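Local coordinates for low temperature requirement C protein (Listeria monocytogenes, PDB 1Y9I), which is probably a phosphatidylglycerophosphatase, a putative membrane-bound lipid phosphatase, and binds calcium and magnesium side by side as a tetramer of helical subunits, at residues V108-I120 with G148-H160. Numbering follows the deposited sequence.
Sequences VYGSIGFTNYGYI and GAIAAAAASRLAH
The ring of Y109 lies flat along the aliphatic chain of R157, whose CB sits 3.8 Å from the ring centroid and only 7° off its normal, a CH-pi contact over the face. R157 runs extended from CG to NE in the same direction as the ring, bringing its CD within 3.3 Å of Y109 OH, while its guanidinium stands 82° to the ring plane and NH1 hydrogen-bonds to N51 OD1. On the backbone of Y109, S156 OG donates to the carbonyl O at 2.8 Å from above the carbonyl plane; CG1 of I112 packs against the same hydroxyl. H160 ND1 gives a bond of 3.1 Å to S156 O, which the backbone N of H160 reaches from the opposite face of the carbonyl plane. Farther along, the A152 methyl meets G113 O and Y117 N, and one water links N116 ND2 to A152 O. With CG anti to its backbone N, Y117 lays CE1 against A149 CB at 3.8 Å, and its OH bonds to E99 O, tying the contact to the metal-bearing helix 97-106. Helix segments 114-120 and 148-160 run roughly antiparallel (144°), axes 8.4 Å apart at closest, consistent with the small G113, G148 and A152 between them. This is helix packing inside an all-helical bundle: helix 25-36 packs on N116, A151 and A159, and helix 45-56 on Y109 and R157.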
loop_
_atom_site.group_PDB
_atom_site.type_symbol
_atom_site.label_atom_id
_atom_site.label_comp_id
_atom_site.label_asym_id
_atom_site.label_seq_id
_atom_site.Cartn_x
_atom_site.Cartn_y
_atom_site.Cartn_z
ATOM N N VAL A 108 -4.279 7.450 -5.810
ATOM C CA VAL A 108 -4.183 8.855 -6.187
ATOM C C VAL A 108 -5.233 9.686 -5.455
ATOM O O VAL A 108 -5.060 10.893 -5.265
ATOM C CB VAL A 108 -4.339 9.044 -7.712
ATOM C CG1 VAL A 108 -4.223 10.509 -8.066
ATOM C CG2 VAL A 108 -3.259 8.259 -8.439
ATOM N N TYR A 109 -6.328 9.049 -5.051
ATOM C CA TYR A 109 -7.357 9.759 -4.305
ATOM C C TYR A 109 -7.597 9.179 -2.913
ATOM O O TYR A 109 -8.649 9.389 -2.310
ATOM C CB TYR A 109 -8.656 9.839 -5.118
ATOM C CG TYR A 109 -8.581 10.912 -6.185
ATOM C CD1 TYR A 109 -8.571 12.264 -5.834
ATOM C CD2 TYR A 109 -8.445 10.582 -7.534
ATOM C CE1 TYR A 109 -8.422 13.259 -6.795
ATOM C CE2 TYR A 109 -8.294 11.575 -8.506
ATOM C CZ TYR A 109 -8.283 12.909 -8.125
ATOM O OH TYR A 109 -8.115 13.898 -9.068
ATOM N N GLY A 110 -6.613 8.439 -2.407
ATOM C CA GLY A 110 -6.711 7.909 -1.058
ATOM C C GLY A 110 -7.383 6.578 -0.786
ATOM O O GLY A 110 -8.026 5.974 -1.653
ATOM N N SER A 111 -7.234 6.141 0.459
ATOM C CA SER A 111 -7.768 4.874 0.931
ATOM C C SER A 111 -9.283 4.730 0.884
ATOM O O SER A 111 -9.792 3.610 0.904
ATOM C CB SER A 111 -7.289 4.625 2.358
ATOM O OG SER A 111 -7.666 5.704 3.194
ATOM N N ILE A 112 -10.015 5.838 0.838
ATOM C CA ILE A 112 -11.469 5.714 0.805
ATOM C C ILE A 112 -11.966 5.080 -0.494
ATOM O O ILE A 112 -13.152 4.788 -0.641
ATOM C CB ILE A 112 -12.181 7.064 1.008
ATOM C CG1 ILE A 112 -11.899 8.005 -0.156
ATOM C CG2 ILE A 112 -11.746 7.683 2.330
ATOM C CD1 ILE A 112 -12.852 9.184 -0.185
ATOM N N GLY A 113 -11.056 4.861 -1.435
ATOM C CA GLY A 113 -11.443 4.230 -2.685
ATOM C C GLY A 113 -11.179 2.729 -2.667
ATOM O O GLY A 113 -11.634 2.004 -3.560
ATOM N N PHE A 114 -10.469 2.260 -1.642
ATOM C CA PHE A 114 -10.114 0.841 -1.501
ATOM C C PHE A 114 -11.287 -0.134 -1.616
ATOM O O PHE A 114 -11.248 -1.057 -2.421
ATOM C CB PHE A 114 -9.418 0.573 -0.150
ATOM C CG PHE A 114 -8.019 1.134 -0.035
ATOM C CD1 PHE A 114 -7.381 1.736 -1.119
ATOM C CD2 PHE A 114 -7.333 1.040 1.173
ATOM C CE1 PHE A 114 -6.073 2.233 -1.002
ATOM C CE2 PHE A 114 -6.027 1.533 1.303
ATOM C CZ PHE A 114 -5.399 2.132 0.211
ATOM N N THR A 115 -12.326 0.056 -0.806
ATOM C CA THR A 115 -13.453 -0.863 -0.849
ATOM C C THR A 115 -14.211 -0.881 -2.183
ATOM O O THR A 115 -14.637 -1.944 -2.634
ATOM C CB THR A 115 -14.421 -0.615 0.343
ATOM O OG1 THR A 115 -14.752 0.774 0.423
ATOM C CG2 THR A 115 -13.755 -1.039 1.651
ATOM N N ASN A 116 -14.357 0.269 -2.833
ATOM C CA ASN A 116 -15.054 0.287 -4.114
ATOM C C ASN A 116 -14.262 -0.457 -5.177
ATOM O O ASN A 116 -14.831 -1.053 -6.093
ATOM C CB ASN A 116 -15.329 1.723 -4.576
ATOM C CG ASN A 116 -16.633 2.267 -4.014
ATOM O OD1 ASN A 116 -17.496 1.500 -3.591
ATOM N ND2 ASN A 116 -16.787 3.585 -4.023
ATOM N N TYR A 117 -12.942 -0.416 -5.054
ATOM C CA TYR A 117 -12.063 -1.109 -5.990
ATOM C C TYR A 117 -12.310 -2.619 -5.890
ATOM O O TYR A 117 -12.536 -3.291 -6.902
ATOM C CB TYR A 117 -10.612 -0.765 -5.648
ATOM C CG TYR A 117 -9.546 -1.560 -6.374
ATOM C CD1 TYR A 117 -9.523 -1.636 -7.766
ATOM C CD2 TYR A 117 -8.505 -2.160 -5.663
ATOM C CE1 TYR A 117 -8.480 -2.281 -8.434
ATOM C CE2 TYR A 117 -7.462 -2.808 -6.315
ATOM C CZ TYR A 117 -7.452 -2.861 -7.701
ATOM O OH TYR A 117 -6.398 -3.470 -8.342
ATOM N N GLY A 118 -12.290 -3.144 -4.666
ATOM C CA GLY A 118 -12.516 -4.564 -4.477
ATOM C C GLY A 118 -13.920 -4.987 -4.859
ATOM O O GLY A 118 -14.112 -5.982 -5.553
ATOM N N TYR A 119 -14.907 -4.218 -4.408
ATOM C CA TYR A 119 -16.307 -4.511 -4.679
ATOM C C TYR A 119 -16.634 -4.575 -6.165
ATOM O O TYR A 119 -17.279 -5.517 -6.628
ATOM C CB TYR A 119 -17.188 -3.452 -4.006
ATOM C CG TYR A 119 -18.664 -3.564 -4.332
ATOM C CD1 TYR A 119 -19.406 -4.673 -3.926
ATOM C CD2 TYR A 119 -19.318 -2.555 -5.037
ATOM C CE1 TYR A 119 -20.764 -4.774 -4.212
ATOM C CE2 TYR A 119 -20.678 -2.645 -5.330
ATOM C CZ TYR A 119 -21.392 -3.755 -4.913
ATOM O OH TYR A 119 -22.733 -3.849 -5.190
ATOM N N ILE A 120 -16.185 -3.578 -6.921
ATOM C CA ILE A 120 -16.491 -3.549 -8.342
ATOM C C ILE A 120 -15.784 -4.673 -9.090
ATOM O O ILE A 120 -16.293 -5.178 -10.091
ATOM C CB ILE A 120 -16.153 -2.169 -8.962
ATOM C CG1 ILE A 120 -16.992 -1.970 -10.231
ATOM C CG2 ILE A 120 -14.658 -2.068 -9.269
ATOM C CD1 ILE A 120 -17.061 -0.536 -10.717
ATOM N N GLY A 148 -11.405 -0.859 -13.200
ATOM C CA GLY A 148 -12.071 -0.827 -11.911
ATOM C C GLY A 148 -11.439 0.215 -10.999
ATOM O O GLY A 148 -12.138 0.917 -10.262
ATOM N N ALA A 149 -10.116 0.324 -11.051
ATOM C CA ALA A 149 -9.393 1.281 -10.214
ATOM C C ALA A 149 -9.658 2.731 -10.619
ATOM O O ALA A 149 -9.767 3.612 -9.764
ATOM C CB ALA A 149 -7.903 0.993 -10.262
ATOM N N ILE A 150 -9.736 2.987 -11.918
ATOM C CA ILE A 150 -10.014 4.343 -12.383
ATOM C C ILE A 150 -11.411 4.739 -11.895
ATOM O O ILE A 150 -11.629 5.868 -11.467
ATOM C CB ILE A 150 -9.953 4.439 -13.927
ATOM C CG1 ILE A 150 -8.499 4.321 -14.399
ATOM C CG2 ILE A 150 -10.527 5.781 -14.398
ATOM C CD1 ILE A 150 -8.338 4.107 -15.898
ATOM N N ALA A 151 -12.349 3.796 -11.950
ATOM C CA ALA A 151 -13.716 4.054 -11.491
ATOM C C ALA A 151 -13.736 4.366 -9.993
ATOM O O ALA A 151 -14.386 5.321 -9.549
ATOM C CB ALA A 151 -14.603 2.841 -11.789
ATOM N N ALA A 152 -13.024 3.556 -9.217
ATOM C CA ALA A 152 -12.959 3.740 -7.774
ATOM C C ALA A 152 -12.276 5.055 -7.413
ATOM O O ALA A 152 -12.692 5.743 -6.482
ATOM C CB ALA A 152 -12.218 2.569 -7.128
ATOM N N ALA A 153 -11.215 5.396 -8.136
ATOM C CA ALA A 153 -10.508 6.641 -7.873
ATOM C C ALA A 153 -11.433 7.814 -8.189
ATOM O O ALA A 153 -11.495 8.788 -7.429
ATOM C CB ALA A 153 -9.238 6.722 -8.722
ATOM N N ALA A 154 -12.145 7.713 -9.311
ATOM C CA ALA A 154 -13.072 8.753 -9.737
ATOM C C ALA A 154 -14.204 8.888 -8.720
ATOM O O ALA A 154 -14.641 9.998 -8.420
ATOM C CB ALA A 154 -13.639 8.422 -11.128
ATOM N N ALA A 155 -14.681 7.761 -8.195
ATOM C CA ALA A 155 -15.750 7.778 -7.193
ATOM C C ALA A 155 -15.264 8.464 -5.918
ATOM O O ALA A 155 -16.030 9.147 -5.228
ATOM C CB ALA A 155 -16.203 6.352 -6.874
ATOM N N SER A 156 -13.985 8.279 -5.604
ATOM C CA SER A 156 -13.392 8.891 -4.418
ATOM C C SER A 156 -13.271 10.403 -4.604
ATOM O O SER A 156 -13.574 11.182 -3.693
ATOM C CB SER A 156 -12.011 8.284 -4.159
ATOM O OG SER A 156 -11.345 8.989 -3.132
ATOM N N ARG A 157 -12.832 10.826 -5.786
ATOM C CA ARG A 157 -12.710 12.256 -6.041
ATOM C C ARG A 157 -14.092 12.900 -5.907
ATOM O O ARG A 157 -14.237 13.990 -5.348
ATOM C CB ARG A 157 -12.144 12.516 -7.441
ATOM C CG ARG A 157 -11.970 14.010 -7.740
ATOM C CD ARG A 157 -11.395 14.267 -9.121
ATOM N NE ARG A 157 -11.093 15.686 -9.309
ATOM C CZ ARG A 157 -12.014 16.642 -9.398
ATOM N NH1 ARG A 157 -13.303 16.333 -9.322
ATOM N NH2 ARG A 157 -11.646 17.911 -9.542
ATOM N N LEU A 158 -15.105 12.210 -6.416
ATOM C CA LEU A 158 -16.480 12.691 -6.351
ATOM C C LEU A 158 -16.895 12.832 -4.883
ATOM O O LEU A 158 -17.452 13.853 -4.487
ATOM C CB LEU A 158 -17.402 11.706 -7.087
ATOM C CG LEU A 158 -18.893 12.024 -7.251
ATOM C CD1 LEU A 158 -19.502 11.093 -8.293
ATOM C CD2 LEU A 158 -19.607 11.870 -5.920
ATOM N N ALA A 159 -16.621 11.808 -4.080
ATOM C CA ALA A 159 -16.971 11.850 -2.661
ATOM C C ALA A 159 -16.374 13.089 -2.002
ATOM O O ALA A 159 -17.045 13.774 -1.222
ATOM C CB ALA A 159 -16.479 10.596 -1.957
ATOM N N HIS A 160 -15.113 13.378 -2.317
ATOM C CA HIS A 160 -14.447 14.549 -1.752
ATOM C C HIS A 160 -15.052 15.845 -2.277
ATOM O O HIS A 160 -14.961 16.886 -1.627
ATOM C CB HIS A 160 -12.949 14.544 -2.072
ATOM C CG HIS A 160 -12.131 13.700 -1.145
ATOM N ND1 HIS A 160 -11.957 12.345 -1.328
ATOM C CD2 HIS A 160 -11.450 14.017 -0.018
ATOM C CE1 HIS A 160 -11.202 11.865 -0.355
ATOM N NE2 HIS A 160 -10.882 12.859 0.453
HETATM O O HOH W 1 -14.365 5.048 -4.287
#